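Local structure of succinate dehydrogenase subunit A (Mycolicibacterium smegmatis MC2 51, 6LUM) at residues D[49-57]-D[90-98]. The protein is the FAD-carrying flavoprotein subunit of succinate dehydrogenase and, as in its relatives, probably oxidises succinate to fumarate, passing the electrons on to subunit B. Sequence-based numbering, arbitrary orientation.
Sequences GGMCAALAN and AIDAVLDLE. With FAD (flavin-adenine dinucleotide), chain Y.
Ala-90 meets the methyl group of Ala-53 where helix 80-100 packs against segment 49-57. The Ala-53 CB lies 4.5 Å from Ala-90 CB, and two small side chains let the backbones come close here. Leu-402 of helix 399-421 also packs on Ala-90. One residue on, Ile-91 serves two neighbours with two branches. A chi1 of -71° sets CG1 beside the backbone N and CG2 anti to it. CG1 thereby rests against the carbonyl oxygen of Ala-54, the centre of an inverse gamma turn. CG2 touches Leu-55 CD2 at 3.8 Å, the two side chains running past each other in opposite directions.

Val-94 sits a turn later and splits its methyls between partners. CG1 meets Leu-55 CD1 at 4.0 Å. CG2 faces Ala-53 CB at 3.7 Å and Met-51 SD at 3.8 Å. Leu-95 adds its CD2 alongside Leu-55 CD2, 3.9 Å away, and also packs on Thr-155 of the neighbouring subunit B. Leu-97 closes the series: its CD1 lies 3.6 Å from Met-51 CE. The Met-51 chain is extended through chi1 (167°) and chi2, then bends at chi3 (31°), which carries CE to Leu-97. With an alanine at Met-51 the thioether would be gone, which would probably leave Leu-97 CD1 and Val-94 CG2 without their partner and open a gap that Ile-143 and Asn-405 also border.

No hydrogen bond joins the two segments, so apolar packing holds them together. Two polar links of 49-57 go to other parts: Met-51 bonds through its backbone to Cys-133 in a small antiparallel sheet, and Gly-49 N gives a weak hydrogen bond to FAD O4. The contact thus relies on fit of shape rather than on directed bonds, up to Met-51, two residues from the glycine at the flavin.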
ATOM      1  N   GLY D  49      26.578 -30.392   7.510  1.00 20.71           N
ATOM      2  CA  GLY D  49      27.613 -29.739   8.287  1.00 20.71           C
ATOM      3  C   GLY D  49      27.421 -28.238   8.336  1.00 20.71           C
ATOM      4  O   GLY D  49      26.634 -27.646   7.603  1.00 20.71           O
ATOM      5  N   GLY D  50      28.165 -27.607   9.232  1.00 22.17           N
ATOM      6  CA  GLY D  50      28.027 -26.188   9.459  1.00 22.17           C
ATOM      7  C   GLY D  50      28.635 -25.355   8.349  1.00 22.17           C
ATOM      8  O   GLY D  50      29.054 -25.848   7.303  1.00 22.17           O
ATOM      9  N   MET D  51      28.669 -24.053   8.597  1.00 26.81           N
ATOM     10  CA  MET D  51      29.297 -23.077   7.719  1.00 26.81           C
ATOM     11  C   MET D  51      30.332 -22.332   8.544  1.00 26.81           C
ATOM     12  O   MET D  51      29.986 -21.698   9.540  1.00 26.81           O
ATOM     13  CB  MET D  51      28.251 -22.122   7.157  1.00 26.81           C
ATOM     14  CG  MET D  51      28.813 -20.907   6.492  1.00 26.81           C
ATOM     15  SD  MET D  51      27.513 -19.904   5.768  1.00 26.81           S
ATOM     16  CE  MET D  51      26.191 -20.271   6.904  1.00 26.81           C
ATOM     17  N   CYS D  52      31.601 -22.439   8.170  1.00 29.45           N
ATOM     18  CA  CYS D  52      32.668 -21.968   9.043  1.00 29.45           C
ATOM     19  C   CYS D  52      33.013 -20.515   8.761  1.00 29.45           C
ATOM     20  O   CYS D  52      33.094 -20.094   7.608  1.00 29.45           O
ATOM     21  CB  CYS D  52      33.917 -22.836   8.899  1.00 29.45           C
ATOM     22  SG  CYS D  52      34.914 -22.511   7.441  1.00 29.45           S
ATOM     23  N   ALA D  53      33.204 -19.752   9.830  1.00 34.41           N
ATOM     24  CA  ALA D  53      33.626 -18.364   9.744  1.00 34.41           C
ATOM     25  C   ALA D  53      34.257 -17.987  11.070  1.00 34.41           C
ATOM     26  O   ALA D  53      33.907 -18.539  12.114  1.00 34.41           O
ATOM     27  CB  ALA D  53      32.460 -17.430   9.422  1.00 34.41           C
ATOM     28  N   ALA D  54      35.200 -17.048  11.018  1.00 34.33           N
ATOM     29  CA  ALA D  54      35.909 -16.602  12.214  1.00 34.33           C
ATOM     30  C   ALA D  54      35.147 -15.430  12.820  1.00 34.33           C
ATOM     31  O   ALA D  54      35.488 -14.260  12.645  1.00 34.33           O
ATOM     32  CB  ALA D  54      37.347 -16.234  11.878  1.00 34.33           C
ATOM     33  N   LEU D  55      34.079 -15.762  13.541  1.00 37.31           N
ATOM     34  CA  LEU D  55      33.283 -14.762  14.239  1.00 37.31           C
ATOM     35  C   LEU D  55      33.758 -14.533  15.662  1.00 37.31           C
ATOM     36  O   LEU D  55      33.645 -13.412  16.170  1.00 37.31           O
ATOM     37  CB  LEU D  55      31.811 -15.176  14.276  1.00 37.31           C
ATOM     38  CG  LEU D  55      30.991 -15.258  12.990  1.00 37.31           C
ATOM     39  CD1 LEU D  55      29.615 -15.793  13.307  1.00 37.31           C
ATOM     40  CD2 LEU D  55      30.889 -13.902  12.326  1.00 37.31           C
ATOM     41  N   ALA D  56      34.275 -15.573  16.316  1.00 39.08           N
ATOM     42  CA  ALA D  56      34.763 -15.495  17.690  1.00 39.08           C
ATOM     43  C   ALA D  56      33.660 -15.008  18.636  1.00 39.08           C
ATOM     44  O   ALA D  56      33.711 -13.916  19.200  1.00 39.08           O
ATOM     45  CB  ALA D  56      36.006 -14.603  17.779  1.00 39.08           C
ATOM     46  N   ASN D  57      32.637 -15.851  18.763  1.00 41.72           N
ATOM     47  CA  ASN D  57      31.559 -15.631  19.718  1.00 41.72           C
ATOM     48  C   ASN D  57      31.706 -16.475  20.973  1.00 41.72           C
ATOM     49  O   ASN D  57      31.470 -15.976  22.075  1.00 41.72           O
ATOM     50  CB  ASN D  57      30.203 -15.918  19.073  1.00 41.72           C
ATOM     51  CG  ASN D  57      29.724 -14.779  18.214  1.00 41.72           C
ATOM     52  OD1 ASN D  57      28.651 -14.841  17.621  1.00 41.72           O
ATOM     53  ND2 ASN D  57      30.522 -13.725  18.136  1.00 41.72           N
ATOM     54  N   ALA D  90      34.078 -13.943   4.552  1.00 30.31           N
ATOM     55  CA  ALA D  90      33.263 -14.999   5.128  1.00 30.31           C
ATOM     56  C   ALA D  90      32.571 -14.522   6.379  1.00 30.31           C
ATOM     57  O   ALA D  90      31.415 -14.889   6.645  1.00 30.31           O
ATOM     58  CB  ALA D  90      34.138 -16.198   5.450  1.00 30.31           C
ATOM     59  N   ILE D  91      33.282 -13.735   7.179  1.00 32.60           N
ATOM     60  CA  ILE D  91      32.631 -13.174   8.372  1.00 32.60           C
ATOM     61  C   ILE D  91      31.316 -12.487   7.997  1.00 32.60           C
ATOM     62  O   ILE D  91      30.238 -12.809   8.523  1.00 32.60           O
ATOM     63  CB  ILE D  91      33.571 -12.211   9.116  1.00 32.60           C
ATOM     64  CG1 ILE D  91      34.704 -12.973   9.801  1.00 32.60           C
ATOM     65  CG2 ILE D  91      32.793 -11.417  10.128  1.00 32.60           C
ATOM     66  CD1 ILE D  91      35.945 -13.107   8.975  1.00 32.60           C
ATOM     67  N   ASP D  92      31.380 -11.554   7.051  1.00 32.02           N
ATOM     68  CA  ASP D  92      30.197 -10.788   6.683  1.00 32.02           C
ATOM     69  C   ASP D  92      29.208 -11.625   5.882  1.00 32.02           C
ATOM     70  O   ASP D  92      28.012 -11.329   5.883  1.00 32.02           O
ATOM     71  CB  ASP D  92      30.615  -9.546   5.900  1.00 32.02           C
ATOM     72  CG  ASP D  92      29.564  -8.454   5.921  1.00 32.02           C
ATOM     73  OD1 ASP D  92      28.358  -8.764   5.959  1.00 32.02           O
ATOM     74  OD2 ASP D  92      29.952  -7.267   5.905  1.00 32.02           O
ATOM     75  N   ALA D  93      29.668 -12.685   5.215  1.00 26.95           N
ATOM     76  CA  ALA D  93      28.737 -13.595   4.550  1.00 26.95           C
ATOM     77  C   ALA D  93      27.819 -14.273   5.556  1.00 26.95           C
ATOM     78  O   ALA D  93      26.592 -14.289   5.386  1.00 26.95           O
ATOM     79  CB  ALA D  93      29.508 -14.638   3.747  1.00 26.95           C
ATOM     80  N   VAL D  94      28.397 -14.841   6.618  1.00 23.00           N
ATOM     81  CA  VAL D  94      27.569 -15.455   7.654  1.00 23.00           C
ATOM     82  C   VAL D  94      26.659 -14.420   8.297  1.00 23.00           C
ATOM     83  O   VAL D  94      25.474 -14.680   8.544  1.00 23.00           O
ATOM     84  CB  VAL D  94      28.441 -16.158   8.705  1.00 23.00           C
ATOM     85  CG1 VAL D  94      27.609 -16.511   9.907  1.00 23.00           C
ATOM     86  CG2 VAL D  94      29.047 -17.399   8.127  1.00 23.00           C
ATOM     87  N   LEU D  95      27.190 -13.229   8.575  1.00 26.24           N
ATOM     88  CA  LEU D  95      26.352 -12.217   9.213  1.00 26.24           C
ATOM     89  C   LEU D  95      25.185 -11.808   8.321  1.00 26.24           C
ATOM     90  O   LEU D  95      24.077 -11.579   8.811  1.00 26.24           O
ATOM     91  CB  LEU D  95      27.182 -10.999   9.599  1.00 26.24           C
ATOM     92  CG  LEU D  95      28.131 -11.199  10.780  1.00 26.24           C
ATOM     93  CD1 LEU D  95      28.616  -9.861  11.284  1.00 26.24           C
ATOM     94  CD2 LEU D  95      27.474 -11.985  11.893  1.00 26.24           C
ATOM     95  N   ASP D  96      25.397 -11.720   7.011  1.00 25.98           N
ATOM     96  CA  ASP D  96      24.292 -11.317   6.151  1.00 25.98           C
ATOM     97  C   ASP D  96      23.284 -12.434   5.948  1.00 25.98           C
ATOM     98  O   ASP D  96      22.094 -12.160   5.767  1.00 25.98           O
ATOM     99  CB  ASP D  96      24.794 -10.841   4.796  1.00 25.98           C
ATOM    100  CG  ASP D  96      23.803  -9.921   4.111  1.00 25.98           C
ATOM    101  OD1 ASP D  96      24.161  -9.313   3.082  1.00 25.98           O
ATOM    102  OD2 ASP D  96      22.666  -9.796   4.608  1.00 25.98           O
ATOM    103  N   LEU D  97      23.725 -13.689   5.960  1.00 21.75           N
ATOM    104  CA  LEU D  97      22.758 -14.779   5.996  1.00 21.75           C
ATOM    105  C   LEU D  97      21.879 -14.668   7.230  1.00 21.75           C
ATOM    106  O   LEU D  97      20.655 -14.795   7.147  1.00 21.75           O
ATOM    107  CB  LEU D  97      23.468 -16.125   5.971  1.00 21.75           C
ATOM    108  CG  LEU D  97      23.628 -16.781   4.615  1.00 21.75           C
ATOM    109  CD1 LEU D  97      24.297 -18.090   4.826  1.00 21.75           C
ATOM    110  CD2 LEU D  97      22.294 -16.966   3.957  1.00 21.75           C
ATOM    111  N   GLU D  98      22.489 -14.409   8.387  1.00 24.57           N
ATOM    112  CA  GLU D  98      21.702 -14.276   9.610  1.00 24.57           C
ATOM    113  C   GLU D  98      20.767 -13.077   9.548  1.00 24.57           C
ATOM    114  O   GLU D  98      19.665 -13.111  10.102  1.00 24.57           O
ATOM    115  CB  GLU D  98      22.620 -14.166  10.820  1.00 24.57           C
ATOM    116  CG  GLU D  98      21.978 -14.597  12.110  1.00 24.57           C
ATOM    117  CD  GLU D  98      21.035 -13.557  12.655  1.00 24.57           C
ATOM    118  OE1 GLU D  98      21.218 -12.368  12.332  1.00 24.57           O
ATOM    119  OE2 GLU D  98      20.106 -13.918  13.403  1.00 24.57           O
TER
HETATM  120  PA  FAD Y 700      24.072 -26.950  -6.469  1.00 47.92           P
HETATM  121  O1A FAD Y 700      23.389 -26.532  -5.190  1.00 60.35           O
HETATM  122  O2A FAD Y 700      24.950 -28.179  -6.487  1.00 49.78           O
HETATM  123  O5B FAD Y 700      22.947 -27.120  -7.608  1.00 56.78           O
HETATM  124  C5B FAD Y 700      23.150 -26.590  -8.916  1.00 44.11           C
HETATM  125  C4B FAD Y 700      21.905 -25.831  -9.355  1.00 52.81           C
HETATM  126  O4B FAD Y 700      22.070 -25.359 -10.694  1.00 51.81           O
HETATM  127  C3B FAD Y 700      20.675 -26.726  -9.323  1.00 50.05           C
HETATM  128  O3B FAD Y 700      19.758 -26.251  -8.327  1.00 55.52           O
HETATM  129  C2B FAD Y 700      20.089 -26.691 -10.728  1.00 47.82           C
HETATM  130  O2B FAD Y 700      18.743 -26.199 -10.758  1.00 66.09           O
HETATM  131  C1B FAD Y 700      20.989 -25.769 -11.538  1.00 53.66           C
HETATM  132  N9A FAD Y 700      21.517 -26.494 -12.721  1.00 52.69           N
HETATM  133  C8A FAD Y 700      22.469 -27.446 -12.702  1.00 42.11           C
HETATM  134  N7A FAD Y 700      22.723 -27.909 -13.953  1.00 48.96           N
HETATM  135  C5A FAD Y 700      21.918 -27.243 -14.802  1.00 47.12           C
HETATM  136  C6A FAD Y 700      21.673 -27.242 -16.264  1.00 47.41           C
HETATM  137  N6A FAD Y 700      22.360 -28.067 -17.090  1.00 50.65           N
HETATM  138  N1A FAD Y 700      20.743 -26.388 -16.744  1.00 47.33           N
HETATM  139  C2A FAD Y 700      20.054 -25.563 -15.935  1.00 51.28           C
HETATM  140  N3A FAD Y 700      20.223 -25.511 -14.602  1.00 51.84           N
HETATM  141  C4A FAD Y 700      21.125 -26.313 -13.984  1.00 48.04           C
HETATM  142  N1  FAD Y 700      29.439 -28.504   1.650  1.00 62.94           N
HETATM  143  C2  FAD Y 700      29.694 -27.946   2.860  1.00 63.04           C
HETATM  144  O2  FAD Y 700      30.352 -26.884   2.904  1.00 56.25           O
HETATM  145  N3  FAD Y 700      29.268 -28.489   4.015  1.00 65.67           N
HETATM  146  C4  FAD Y 700      28.558 -29.623   4.052  1.00 65.21           C
HETATM  147  O4  FAD Y 700      28.177 -30.104   5.142  1.00 66.69           O
HETATM  148  C4X FAD Y 700      28.236 -30.297   2.772  1.00 60.33           C
HETATM  149  N5  FAD Y 700      27.524 -31.445   2.724  1.00 60.90           N
HETATM  150  C5X FAD Y 700      27.246 -32.037   1.539  1.00 55.02           C
HETATM  151  C6  FAD Y 700      26.512 -33.218   1.513  1.00 53.65           C
HETATM  152  C7  FAD Y 700      26.221 -33.832   0.300  1.00 50.56           C
HETATM  153  C7M FAD Y 700      25.426 -35.111   0.276  1.00 49.65           C
HETATM  154  C8  FAD Y 700      26.695 -33.228  -0.973  1.00 47.62           C
HETATM  155  C8M FAD Y 700      26.378 -33.896  -2.286  1.00 42.14           C
HETATM  156  C9  FAD Y 700      27.429 -32.048  -0.953  1.00 49.32           C
HETATM  157  C9A FAD Y 700      27.719 -31.433   0.259  1.00 54.45           C
HETATM  158  N10 FAD Y 700      28.462 -30.236   0.288  1.00 55.67           N
HETATM  159  C10 FAD Y 700      28.734 -29.649   1.537  1.00 57.06           C
HETATM  160  C1' FAD Y 700      28.941 -29.620  -0.952  1.00 52.27           C
HETATM  161  C2' FAD Y 700      28.271 -28.264  -1.138  1.00 57.37           C
HETATM  162  O2' FAD Y 700      26.873 -28.377  -0.845  1.00 60.89           O
HETATM  163  C3' FAD Y 700      28.451 -27.756  -2.563  1.00 54.68           C
HETATM  164  O3' FAD Y 700      29.743 -27.151  -2.694  1.00 59.71           O
HETATM  165  C4' FAD Y 700      27.374 -26.738  -2.920  1.00 52.15           C
HETATM  166  O4' FAD Y 700      26.101 -27.217  -2.471  1.00 56.02           O
HETATM  167  C5' FAD Y 700      27.325 -26.497  -4.424  1.00 53.37           C
HETATM  168  O5' FAD Y 700      26.065 -25.927  -4.774  1.00 50.83           O
HETATM  169  P   FAD Y 700      25.939 -24.919  -6.024  1.00 52.77           P
HETATM  170  O1P FAD Y 700      25.246 -23.664  -5.550  1.00 55.36           O
HETATM  171  O2P FAD Y 700      27.289 -24.827  -6.694  1.00 55.97           O
HETATM  172  O3P FAD Y 700      24.938 -25.705  -7.009  1.00 53.35           O